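Local coordinates for protein free methionine-R-sulfoxide reductase (Saccharomyces cerevisiae, PDB 1F5M) that catalyses the thioredoxin-dependent reduction of free methionine-R-sulfoxide to methionine, helping to protect the yeast cell against oxidative stress, at residues B[11-15]-B[51-56]; B[69-73]-B[143-147]; B[111-115]-B[155-160]. One frame throughout, in Å; residues are numbered along the deposited sequence.

Contact 1: residues B[11-15]-B[51-56]; sequences DHVNY and SLIWHA
The carbonyl oxygen Leu52 O is gripped twice, by the helical bond from Ala56 N at 2.9 Å and by a water that donates to it, also at 2.9 Å, and joins it to Tyr15 OH. This bridge ties the 3-10 turn and loop at residues 11-15 to helix 42-59 of the GAF fold. With CG wedged between the backbone N and the carbonyl carbon (chi1 46°), Tyr15 reaches across to the helix; the water lies in the plane of its ring, and Ala56 CB is 3.7 Å from the hydroxyl OH. Val13 CG1 lies over one face of the His55 imidazole, modelled too close for its exact distance to be trusted, while Trp54 CD1 covers the opposite face, 3.8 Å above the His55 ring plane. Replacing His55 with an alanine removes the ring between Val13 CG1 and Trp54 CD1 and would probably open a gap between turn and helix. The second subunit also packs here: its Gly87 lies on His55 and accepts from Ser51 OG. Beyond Val13, His12 turns its ring off to Ser31, where ND1 bonds to OG, leaving His12 CB 4.0 Å from Leu52 CD2.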
ATOM      1  N   ASP B  11      13.531   8.147   3.444  1.00 25.03           N
ATOM      2  CA  ASP B  11      13.760   9.327   4.262  1.00 25.27           C
ATOM      3  C   ASP B  11      12.666  10.371   4.239  1.00 24.68           C
ATOM      4  O   ASP B  11      12.626  11.256   5.074  1.00 24.59           O
ATOM      5  CB  ASP B  11      15.113   9.961   3.920  1.00 24.63           C
ATOM      6  CG  ASP B  11      16.291   9.098   4.369  1.00 28.64           C
ATOM      7  OD1 ASP B  11      16.282   8.571   5.512  1.00 30.52           O
ATOM      8  OD2 ASP B  11      17.238   8.951   3.590  1.00 27.38           O
ATOM      9  N   HIS B  12      11.762  10.283   3.284  1.00 22.95           N
ATOM     10  CA  HIS B  12      10.664  11.224   3.267  1.00 23.74           C
ATOM     11  C   HIS B  12       9.777  11.008   4.471  1.00 24.61           C
ATOM     12  O   HIS B  12       8.948  11.856   4.835  1.00 24.42           O
ATOM     13  CB  HIS B  12       9.829  11.013   2.016  1.00 22.36           C
ATOM     14  CG  HIS B  12      10.476  11.548   0.790  1.00 24.50           C
ATOM     15  ND1 HIS B  12      10.480  12.891   0.476  1.00 23.93           N
ATOM     16  CD2 HIS B  12      11.174  10.925  -0.187  1.00 23.92           C
ATOM     17  CE1 HIS B  12      11.145  13.069  -0.647  1.00 24.91           C
ATOM     18  NE2 HIS B  12      11.576  11.892  -1.068  1.00 25.60           N
ATOM     19  N   VAL B  13       9.950   9.858   5.098  1.00 25.16           N
ATOM     20  CA  VAL B  13       9.121   9.486   6.222  1.00 24.63           C
ATOM     21  C   VAL B  13       9.967   9.400   7.501  1.00 25.28           C
ATOM     22  O   VAL B  13       9.510   8.940   8.549  1.00 24.45           O
ATOM     23  CB  VAL B  13       8.407   8.145   5.811  1.00 27.19           C
ATOM     24  CG1 VAL B  13       8.391   7.170   6.912  1.00 30.73           C
ATOM     25  CG2 VAL B  13       7.024   8.454   5.245  1.00 25.53           C
ATOM     26  N   ASN B  14      11.214   9.869   7.410  1.00 26.41           N
ATOM     27  CA  ASN B  14      12.111   9.850   8.560  1.00 29.96           C
ATOM     28  C   ASN B  14      12.353  11.282   8.997  1.00 33.26           C
ATOM     29  O   ASN B  14      13.158  11.996   8.390  1.00 35.63           O
ATOM     30  CB  ASN B  14      13.466   9.201   8.208  1.00 29.25           C
ATOM     31  CG  ASN B  14      13.351   7.709   7.918  1.00 30.53           C
ATOM     32  OD1 ASN B  14      12.554   6.997   8.542  1.00 30.29           O
ATOM     33  ND2 ASN B  14      14.177   7.220   7.011  1.00 30.75           N
ATOM     34  N   TYR B  15      11.627  11.719  10.013  1.00 34.87           N
ATOM     35  CA  TYR B  15      11.805  13.060  10.552  1.00 36.41           C
ATOM     36  C   TYR B  15      11.371  13.030  12.001  1.00 36.93           C
ATOM     37  O   TYR B  15      10.681  12.106  12.427  1.00 36.13           O
ATOM     38  CB  TYR B  15      10.994  14.070   9.768  1.00 37.24           C
ATOM     39  CG  TYR B  15       9.590  13.622   9.510  1.00 38.98           C
ATOM     40  CD1 TYR B  15       8.573  13.848  10.442  1.00 39.01           C
ATOM     41  CD2 TYR B  15       9.265  12.981   8.311  1.00 39.63           C
ATOM     42  CE1 TYR B  15       7.268  13.446  10.178  1.00 38.75           C
ATOM     43  CE2 TYR B  15       7.968  12.574   8.044  1.00 39.77           C
ATOM     44  CZ  TYR B  15       6.983  12.806   8.977  1.00 39.29           C
ATOM     45  OH  TYR B  15       5.741  12.338   8.710  1.00 38.97           O
ATOM     46  N   SER B  51       1.988   5.934   2.170  1.00 18.93           N
ATOM     47  CA  SER B  51       3.039   5.841   3.173  1.00 20.41           C
ATOM     48  C   SER B  51       3.340   7.216   3.852  1.00 18.95           C
ATOM     49  O   SER B  51       3.628   7.295   5.048  1.00 17.66           O
ATOM     50  CB  SER B  51       4.292   5.303   2.497  1.00 21.28           C
ATOM     51  OG  SER B  51       5.315   5.187   3.421  1.00 19.64           O
ATOM     52  N   LEU B  52       3.270   8.291   3.078  1.00 17.04           N
ATOM     53  CA  LEU B  52       3.521   9.655   3.558  1.00 17.88           C
ATOM     54  C   LEU B  52       2.446   9.978   4.620  1.00 18.43           C
ATOM     55  O   LEU B  52       2.770  10.357   5.768  1.00 19.84           O
ATOM     56  CB  LEU B  52       3.413  10.672   2.381  1.00 18.90           C
ATOM     57  CG  LEU B  52       4.630  10.738   1.439  1.00 16.53           C
ATOM     58  CD1 LEU B  52       4.428  11.762   0.285  1.00 18.51           C
ATOM     59  CD2 LEU B  52       5.864  11.130   2.296  1.00 18.16           C
ATOM     60  N   ILE B  53       1.195   9.716   4.270  1.00 16.86           N
ATOM     61  CA  ILE B  53       0.063  10.022   5.166  1.00 16.63           C
ATOM     62  C   ILE B  53       0.150   9.216   6.460  1.00 18.87           C
ATOM     63  O   ILE B  53       0.034   9.763   7.547  1.00 17.91           O
ATOM     64  CB  ILE B  53      -1.263   9.724   4.464  1.00 15.11           C
ATOM     65  CG1 ILE B  53      -1.409  10.665   3.259  1.00 15.10           C
ATOM     66  CG2 ILE B  53      -2.450   9.872   5.442  1.00 17.53           C
ATOM     67  CD1 ILE B  53      -2.491  10.250   2.314  1.00 13.02           C
ATOM     68  N   TRP B  54       0.452   7.927   6.322  1.00 17.29           N
ATOM     69  CA  TRP B  54       0.522   7.022   7.450  1.00 17.79           C
ATOM     70  C   TRP B  54       1.555   7.526   8.470  1.00 19.89           C
ATOM     71  O   TRP B  54       1.255   7.677   9.652  1.00 21.86           O
ATOM     72  CB  TRP B  54       0.940   5.587   6.973  1.00 16.70           C
ATOM     73  CG  TRP B  54       1.190   4.661   8.172  1.00 16.36           C
ATOM     74  CD1 TRP B  54       2.307   4.612   8.953  1.00 18.72           C
ATOM     75  CD2 TRP B  54       0.250   3.780   8.759  1.00 18.77           C
ATOM     76  NE1 TRP B  54       2.120   3.752   9.998  1.00 19.00           N
ATOM     77  CE2 TRP B  54       0.861   3.217   9.906  1.00 20.50           C
ATOM     78  CE3 TRP B  54      -1.073   3.411   8.441  1.00 21.89           C
ATOM     79  CZ2 TRP B  54       0.204   2.290  10.741  1.00 22.66           C
ATOM     80  CZ3 TRP B  54      -1.732   2.489   9.272  1.00 25.23           C
ATOM     81  CH2 TRP B  54      -1.084   1.937  10.412  1.00 22.65           C
ATOM     82  N   HIS B  55       2.790   7.746   8.005  1.00 19.13           N
ATOM     83  CA  HIS B  55       3.853   8.191   8.878  1.00 19.40           C
ATOM     84  C   HIS B  55       3.646   9.579   9.454  1.00 18.80           C
ATOM     85  O   HIS B  55       4.043   9.828  10.595  1.00 19.60           O
ATOM     86  CB  HIS B  55       5.183   8.088   8.148  1.00 17.43           C
ATOM     87  CG  HIS B  55       5.598   6.670   7.897  1.00 18.71           C
ATOM     88  ND1 HIS B  55       6.187   5.879   8.872  1.00 21.64           N
ATOM     89  CD2 HIS B  55       5.382   5.861   6.836  1.00 17.44           C
ATOM     90  CE1 HIS B  55       6.305   4.644   8.420  1.00 21.35           C
ATOM     91  NE2 HIS B  55       5.816   4.606   7.186  1.00 20.21           N
ATOM     92  N   ALA B  56       3.076  10.481   8.679  1.00 18.10           N
ATOM     93  CA  ALA B  56       2.791  11.826   9.206  1.00 22.62           C
ATOM     94  C   ALA B  56       1.861  11.719  10.420  1.00 23.65           C
ATOM     95  O   ALA B  56       2.124  12.305  11.496  1.00 24.36           O
ATOM     96  CB  ALA B  56       2.126  12.699   8.154  1.00 22.71           C
TER
HETATM   97  O   HOH W   1       5.229  11.772   6.305  1.00 31.10           O

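Contact 2: residues B[69-73]-B[143-147]; sequences FYVTQ and KTLGV
Thr72 makes two of the four hydrogen bonds that join strands 69-72 and 144-147: OG1 donates to Thr144 O at 2.7 Å, and its backbone N to Leu145 O at 2.8 Å in an almost straight bond (177°). The two strands are antiparallel neighbours in the central sheet of the GAF domain. The hydroxyl of Thr72 sits beside its own backbone N (chi1 -56°), which puts both donors on the side facing the partner strand. Leu145 departs from extended geometry (psi -27°), and the successive carbonyls of Thr144 and Leu145 can therefore both turn to Thr72, each met from above its carbonyl plane. Regular pairing follows at Tyr70 and Val147, a hydrogen-bonded pair with Val147 N 2.9 Å from Tyr70 O and the return bond from Tyr70 N to Val147 O at 3.2 Å. Between this pair and Thr72, the non-hydrogen-bonded pair Val71 and Gly146 is drawn in to 3.7 Å between CA atoms, a closeness possible because Gly146 carries no CB. Phe69 and Val71 look to helix 42-59, Phe69 resting on Leu46, Ala49 and Ile53. On the other face Tyr70 sends its OH to Cys91 O, at a residue disulfide-bonded to Cys125, and near the backbone Tyr70 CB packs against Val147 CG2 at 3.8 Å.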
ATOM      1  N   PHE B  69      -6.281   4.788  -0.131  1.00 17.89           N
ATOM      2  CA  PHE B  69      -7.158   5.264  -1.202  1.00 18.72           C
ATOM      3  C   PHE B  69      -8.138   4.262  -1.824  1.00 21.36           C
ATOM      4  O   PHE B  69      -7.905   3.035  -1.791  1.00 18.55           O
ATOM      5  CB  PHE B  69      -6.339   5.780  -2.398  1.00 20.38           C
ATOM      6  CG  PHE B  69      -5.308   6.833  -2.053  1.00 22.26           C
ATOM      7  CD1 PHE B  69      -4.075   6.470  -1.472  1.00 19.12           C
ATOM      8  CD2 PHE B  69      -5.616   8.190  -2.218  1.00 19.40           C
ATOM      9  CE1 PHE B  69      -3.170   7.457  -1.044  1.00 22.85           C
ATOM     10  CE2 PHE B  69      -4.699   9.188  -1.784  1.00 22.87           C
ATOM     11  CZ  PHE B  69      -3.490   8.814  -1.197  1.00 21.19           C
ATOM     12  N   TYR B  70      -9.204   4.829  -2.430  1.00 20.60           N
ATOM     13  CA  TYR B  70     -10.191   4.079  -3.226  1.00 20.22           C
ATOM     14  C   TYR B  70     -10.232   4.892  -4.512  1.00 22.25           C
ATOM     15  O   TYR B  70     -10.018   6.089  -4.472  1.00 21.73           O
ATOM     16  CB  TYR B  70     -11.574   4.049  -2.593  1.00 19.64           C
ATOM     17  CG  TYR B  70     -11.684   2.987  -1.521  1.00 19.60           C
ATOM     18  CD1 TYR B  70     -11.213   3.224  -0.223  1.00 19.29           C
ATOM     19  CD2 TYR B  70     -12.196   1.723  -1.819  1.00 20.60           C
ATOM     20  CE1 TYR B  70     -11.247   2.238   0.732  1.00 19.47           C
ATOM     21  CE2 TYR B  70     -12.233   0.712  -0.843  1.00 19.97           C
ATOM     22  CZ  TYR B  70     -11.759   0.974   0.420  1.00 18.74           C
ATOM     23  OH  TYR B  70     -11.777  -0.022   1.407  1.00 22.65           O
ATOM     24  N   VAL B  71     -10.510   4.280  -5.652  1.00 21.94           N
ATOM     25  CA  VAL B  71     -10.500   5.044  -6.883  1.00 25.97           C
ATOM     26  C   VAL B  71     -11.737   4.614  -7.626  1.00 26.68           C
ATOM     27  O   VAL B  71     -12.191   3.483  -7.499  1.00 27.00           O
ATOM     28  CB  VAL B  71      -9.237   4.736  -7.744  1.00 25.66           C
ATOM     29  CG1 VAL B  71      -7.939   5.070  -6.943  1.00 28.02           C
ATOM     30  CG2 VAL B  71      -9.257   3.266  -8.154  1.00 29.26           C
ATOM     31  N   THR B  72     -12.288   5.531  -8.394  1.00 30.55           N
ATOM     32  CA  THR B  72     -13.518   5.248  -9.110  1.00 32.16           C
ATOM     33  C   THR B  72     -13.230   4.208 -10.173  1.00 33.47           C
ATOM     34  O   THR B  72     -12.279   4.337 -10.944  1.00 31.37           O
ATOM     35  CB  THR B  72     -14.097   6.553  -9.714  1.00 32.70           C
ATOM     36  OG1 THR B  72     -14.281   7.503  -8.656  1.00 33.46           O
ATOM     37  CG2 THR B  72     -15.460   6.306 -10.394  1.00 32.54           C
ATOM     38  N   GLN B  73     -14.017   3.140 -10.156  1.00 36.18           N
ATOM     39  CA  GLN B  73     -13.855   2.085 -11.138  1.00 41.03           C
ATOM     40  C   GLN B  73     -14.057   2.703 -12.522  1.00 43.31           C
ATOM     41  O   GLN B  73     -15.031   3.437 -12.744  1.00 43.47           O
ATOM     42  CB  GLN B  73     -14.891   0.984 -10.915  1.00 41.11           C
ATOM     43  CG  GLN B  73     -14.801  -0.119 -11.960  1.00 45.66           C
ATOM     44  CD  GLN B  73     -15.899  -1.159 -11.812  1.00 48.85           C
ATOM     45  OE1 GLN B  73     -17.015  -0.854 -11.360  1.00 49.39           O
ATOM     46  NE2 GLN B  73     -15.600  -2.396 -12.214  1.00 51.41           N
ATOM     47  N   LYS B 143     -15.346  15.663 -11.579  1.00 34.10           N
ATOM     48  CA  LYS B 143     -15.948  14.409 -11.152  1.00 31.77           C
ATOM     49  C   LYS B 143     -15.057  13.753 -10.073  1.00 29.04           C
ATOM     50  O   LYS B 143     -13.899  14.114  -9.941  1.00 26.96           O
ATOM     51  CB  LYS B 143     -16.096  13.490 -12.351  1.00 34.73           C
ATOM     52  CG  LYS B 143     -16.914  14.109 -13.496  1.00 38.38           C
ATOM     53  CD  LYS B 143     -17.254  13.044 -14.533  1.00 42.72           C
ATOM     54  CE  LYS B 143     -18.304  13.539 -15.561  1.00 44.66           C
ATOM     55  NZ  LYS B 143     -18.873  12.442 -16.454  1.00 47.15           N
ATOM     56  N   THR B 144     -15.602  12.814  -9.303  1.00 26.38           N
ATOM     57  CA  THR B 144     -14.814  12.124  -8.256  1.00 25.96           C
ATOM     58  C   THR B 144     -13.894  11.039  -8.890  1.00 25.19           C
ATOM     59  O   THR B 144     -14.378  10.083  -9.502  1.00 25.52           O
ATOM     60  CB  THR B 144     -15.756  11.440  -7.256  1.00 26.55           C
ATOM     61  OG1 THR B 144     -16.546  12.452  -6.591  1.00 28.32           O
ATOM     62  CG2 THR B 144     -14.959  10.588  -6.246  1.00 25.92           C
ATOM     63  N   LEU B 145     -12.584  11.204  -8.756  1.00 23.40           N
ATOM     64  CA  LEU B 145     -11.612  10.232  -9.301  1.00 24.14           C
ATOM     65  C   LEU B 145     -11.365   9.108  -8.275  1.00 25.51           C
ATOM     66  O   LEU B 145     -11.010   7.971  -8.616  1.00 26.03           O
ATOM     67  CB  LEU B 145     -10.310  10.973  -9.613  1.00 21.90           C
ATOM     68  CG  LEU B 145     -10.393  12.008 -10.746  1.00 25.63           C
ATOM     69  CD1 LEU B 145      -9.020  12.649 -11.007  1.00 25.67           C
ATOM     70  CD2 LEU B 145     -10.870  11.298 -11.993  1.00 24.43           C
ATOM     71  N   GLY B 146     -11.548   9.460  -7.002  1.00 27.09           N
ATOM     72  CA  GLY B 146     -11.370   8.521  -5.907  1.00 24.39           C
ATOM     73  C   GLY B 146     -11.401   9.276  -4.587  1.00 23.47           C
ATOM     74  O   GLY B 146     -11.743  10.464  -4.539  1.00 22.12           O
ATOM     75  N   VAL B 147     -11.047   8.605  -3.496  1.00 23.17           N
ATOM     76  CA  VAL B 147     -11.036   9.278  -2.206  1.00 22.48           C
ATOM     77  C   VAL B 147      -9.787   8.935  -1.431  1.00 22.40           C
ATOM     78  O   VAL B 147      -9.120   7.918  -1.700  1.00 22.50           O
ATOM     79  CB  VAL B 147     -12.222   8.867  -1.300  1.00 22.93           C
ATOM     80  CG1 VAL B 147     -13.564   9.158  -1.978  1.00 25.42           C
ATOM     81  CG2 VAL B 147     -12.112   7.388  -0.959  1.00 24.19           C
TER

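Contact 3: residues B[111-115]-B[155-160]; sequences QIVPD and YEGFDH
The backbones of 111-115 and 155-160 run nearly opposite ways, 165° apart end to end, and one direct hydrogen bond joins them, from Glu156 N to Pro114 O at 3.0 Å, in the carbonyl plane and on a lone pair. Further along, a water accepts from Phe158 N and donates weakly to Val113 O, so the loop leading into helix 160-176 follows the short edge strand 111-113 of the GAF sheet without direct strand pairing. Ile112 carries the apolar part. Its extended chain (chi2 -175°) sets CD1 over the centre of the His160 ring, a CH-pi contact with the methyl 3.5 Å above the plane, while the other branch, CG2, lies 4.2 Å from Phe158 CB. Phe158 itself packs on Ile133, Ile150 and Cys152 of the neighbouring strands. At the far end, Tyr155 and Asp115 lie side by side and point the same way, carboxylate and ring planes turned 44° apart, with Asp115 OD2 3.4 Å from Tyr155 CE2. Pro114 O also reaches this ring, at its edge and near its plane, 3.5 Å from Tyr155 CD2. Pro114 CB touches Glu156 CG at 3.9 Å. Asp159 turns from the strand to act as N-cap of helix 160-176, its OD2 bonded to Val161 N, and Asp162 OD2 accepts from Asp159 N. One direct bond, a water bridge that is weak on the Val113 side, and aliphatic and ring contacts thus make a surface joint whose direct polar link between the segments is Glu156 N to Pro114 O.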
ATOM      1  N   GLN B 111     -15.730  14.223   4.387  1.00 20.97           N
ATOM      2  CA  GLN B 111     -16.487  13.742   5.504  1.00 20.39           C
ATOM      3  C   GLN B 111     -15.529  13.666   6.681  1.00 20.03           C
ATOM      4  O   GLN B 111     -14.457  13.049   6.586  1.00 20.66           O
ATOM      5  CB  GLN B 111     -17.054  12.355   5.167  1.00 18.82           C
ATOM      6  CG  GLN B 111     -17.932  12.350   3.886  1.00 20.05           C
ATOM      7  CD  GLN B 111     -19.267  13.098   4.087  1.00 22.35           C
ATOM      8  OE1 GLN B 111     -20.053  12.737   4.946  1.00 22.40           O
ATOM      9  NE2 GLN B 111     -19.521  14.130   3.269  1.00 25.58           N
ATOM     10  N   ILE B 112     -15.863  14.328   7.781  1.00 17.84           N
ATOM     11  CA  ILE B 112     -15.028  14.256   9.007  1.00 18.42           C
ATOM     12  C   ILE B 112     -15.907  13.607  10.070  1.00 19.38           C
ATOM     13  O   ILE B 112     -16.881  14.237  10.610  1.00 20.46           O
ATOM     14  CB  ILE B 112     -14.579  15.633   9.491  1.00 16.87           C
ATOM     15  CG1 ILE B 112     -13.888  16.383   8.359  1.00 18.76           C
ATOM     16  CG2 ILE B 112     -13.623  15.476  10.697  1.00 19.08           C
ATOM     17  CD1 ILE B 112     -13.290  17.737   8.781  1.00 19.06           C
ATOM     18  N   VAL B 113     -15.600  12.356  10.378  1.00 16.55           N
ATOM     19  CA  VAL B 113     -16.446  11.588  11.298  1.00 18.67           C
ATOM     20  C   VAL B 113     -15.835  11.310  12.666  1.00 18.46           C
ATOM     21  O   VAL B 113     -14.846  10.567  12.790  1.00 17.11           O
ATOM     22  CB  VAL B 113     -16.858  10.277  10.601  1.00 18.79           C
ATOM     23  CG1 VAL B 113     -17.820   9.474  11.479  1.00 19.43           C
ATOM     24  CG2 VAL B 113     -17.499  10.610   9.228  1.00 18.92           C
ATOM     25  N   PRO B 114     -16.420  11.891  13.719  1.00 16.98           N
ATOM     26  CA  PRO B 114     -15.897  11.692  15.081  1.00 18.32           C
ATOM     27  C   PRO B 114     -16.239  10.349  15.717  1.00 20.13           C
ATOM     28  O   PRO B 114     -15.527   9.862  16.609  1.00 21.93           O
ATOM     29  CB  PRO B 114     -16.491  12.874  15.866  1.00 18.43           C
ATOM     30  CG  PRO B 114     -17.876  13.066  15.166  1.00 18.51           C
ATOM     31  CD  PRO B 114     -17.525  12.888  13.691  1.00 18.10           C
ATOM     32  N   ASP B 115     -17.324   9.736  15.265  1.00 20.31           N
ATOM     33  CA  ASP B 115     -17.738   8.473  15.844  1.00 20.68           C
ATOM     34  C   ASP B 115     -18.447   7.728  14.718  1.00 20.43           C
ATOM     35  O   ASP B 115     -19.602   7.920  14.429  1.00 20.35           O
ATOM     36  CB  ASP B 115     -18.668   8.722  17.040  1.00 24.32           C
ATOM     37  CG  ASP B 115     -19.179   7.430  17.641  1.00 25.87           C
ATOM     38  OD1 ASP B 115     -19.202   6.414  16.924  1.00 26.55           O
ATOM     39  OD2 ASP B 115     -19.555   7.431  18.824  1.00 30.22           O
ATOM     40  N   TYR B 155     -12.005   8.005  19.036  1.00 24.49           N
ATOM     41  CA  TYR B 155     -13.051   8.893  18.534  1.00 23.84           C
ATOM     42  C   TYR B 155     -12.400  10.265  18.349  1.00 24.89           C
ATOM     43  O   TYR B 155     -11.340  10.536  18.912  1.00 25.88           O
ATOM     44  CB  TYR B 155     -14.188   9.088  19.568  1.00 23.12           C
ATOM     45  CG  TYR B 155     -14.975   7.837  19.906  1.00 23.06           C
ATOM     46  CD1 TYR B 155     -14.818   7.198  21.129  1.00 22.50           C
ATOM     47  CD2 TYR B 155     -15.826   7.262  18.978  1.00 23.74           C
ATOM     48  CE1 TYR B 155     -15.482   6.014  21.431  1.00 22.66           C
ATOM     49  CE2 TYR B 155     -16.493   6.071  19.266  1.00 25.57           C
ATOM     50  CZ  TYR B 155     -16.302   5.458  20.499  1.00 25.72           C
ATOM     51  OH  TYR B 155     -16.865   4.234  20.753  1.00 27.22           O
ATOM     52  N   GLU B 156     -13.026  11.125  17.548  1.00 25.43           N
ATOM     53  CA  GLU B 156     -12.542  12.489  17.369  1.00 27.18           C
ATOM     54  C   GLU B 156     -11.072  12.605  16.985  1.00 24.87           C
ATOM     55  O   GLU B 156     -10.335  13.459  17.500  1.00 24.31           O
ATOM     56  CB  GLU B 156     -12.794  13.284  18.667  1.00 29.02           C
ATOM     57  CG  GLU B 156     -14.276  13.415  19.076  1.00 34.86           C
ATOM     58  CD  GLU B 156     -14.479  13.541  20.613  1.00 38.40           C
ATOM     59  OE1 GLU B 156     -15.619  13.311  21.098  1.00 41.06           O
ATOM     60  OE2 GLU B 156     -13.509  13.871  21.351  1.00 39.29           O
ATOM     61  N   GLY B 157     -10.616  11.775  16.079  1.00 23.61           N
ATOM     62  CA  GLY B 157      -9.206  11.896  15.731  1.00 23.61           C
ATOM     63  C   GLY B 157      -8.840  12.969  14.710  1.00 22.68           C
ATOM     64  O   GLY B 157      -7.676  13.313  14.614  1.00 23.43           O
ATOM     65  N   PHE B 158      -9.821  13.518  13.985  1.00 22.24           N
ATOM     66  CA  PHE B 158      -9.575  14.512  12.913  1.00 21.19           C
ATOM     67  C   PHE B 158     -10.330  15.847  13.005  1.00 22.44           C
ATOM     68  O   PHE B 158     -11.405  15.926  13.612  1.00 22.92           O
ATOM     69  CB  PHE B 158      -9.892  13.874  11.568  1.00 17.24           C
ATOM     70  CG  PHE B 158      -9.241  12.556  11.372  1.00 17.17           C
ATOM     71  CD1 PHE B 158      -9.953  11.374  11.559  1.00 19.99           C
ATOM     72  CD2 PHE B 158      -7.890  12.485  11.038  1.00 17.90           C
ATOM     73  CE1 PHE B 158      -9.327  10.113  11.416  1.00 18.90           C
ATOM     74  CE2 PHE B 158      -7.243  11.251  10.897  1.00 19.99           C
ATOM     75  CZ  PHE B 158      -7.965  10.051  11.087  1.00 18.80           C
ATOM     76  N   ASP B 159      -9.787  16.885  12.358  1.00 22.29           N
ATOM     77  CA  ASP B 159     -10.426  18.199  12.396  1.00 23.65           C
ATOM     78  C   ASP B 159     -10.241  18.895  11.039  1.00 23.24           C
ATOM     79  O   ASP B 159      -9.665  18.311  10.102  1.00 23.59           O
ATOM     80  CB  ASP B 159      -9.826  19.029  13.529  1.00 24.10           C
ATOM     81  CG  ASP B 159      -8.339  19.271  13.353  1.00 23.78           C
ATOM     82  OD1 ASP B 159      -7.599  19.294  14.365  1.00 26.24           O
ATOM     83  OD2 ASP B 159      -7.914  19.463  12.214  1.00 25.19           O
ATOM     84  N   HIS B 160     -10.694  20.129  10.915  1.00 21.59           N
ATOM     85  CA  HIS B 160     -10.587  20.798   9.618  1.00 21.23           C
ATOM     86  C   HIS B 160      -9.192  21.191   9.106  1.00 21.65           C
ATOM     87  O   HIS B 160      -9.072  21.615   7.958  1.00 21.53           O
ATOM     88  CB  HIS B 160     -11.543  21.986   9.561  1.00 21.14           C
ATOM     89  CG  HIS B 160     -12.968  21.565   9.425  1.00 21.87           C
ATOM     90  ND1 HIS B 160     -13.688  21.047  10.474  1.00 20.79           N
ATOM     91  CD2 HIS B 160     -13.763  21.461   8.334  1.00 19.16           C
ATOM     92  CE1 HIS B 160     -14.866  20.634  10.037  1.00 23.88           C
ATOM     93  NE2 HIS B 160     -14.934  20.874   8.740  1.00 21.46           N
TER
HETATM   94  O   HOH W   2     -12.732  12.718  13.368  1.00 21.35           O

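Contact 2 is the buried one, near the middle of the sheet, and rests on backbone pairing between strands 64-72 and 144-152. Contact 3 reaches the same sheet at its edge strand 111-113, where water and exposed side chains take over much of the work; its centre lies about 21 Å from that of contact 2. Contact 1 belongs to the helical layer instead, partly buried, with a water bridge and side-chain packing, and it is the one of the three that the second subunit touches. Helix 42-59 links contacts 1 and 2, since Ile53 CD1 meets Phe69 CZ at 3.9 Å, whereas contact 3 touches neither of the others.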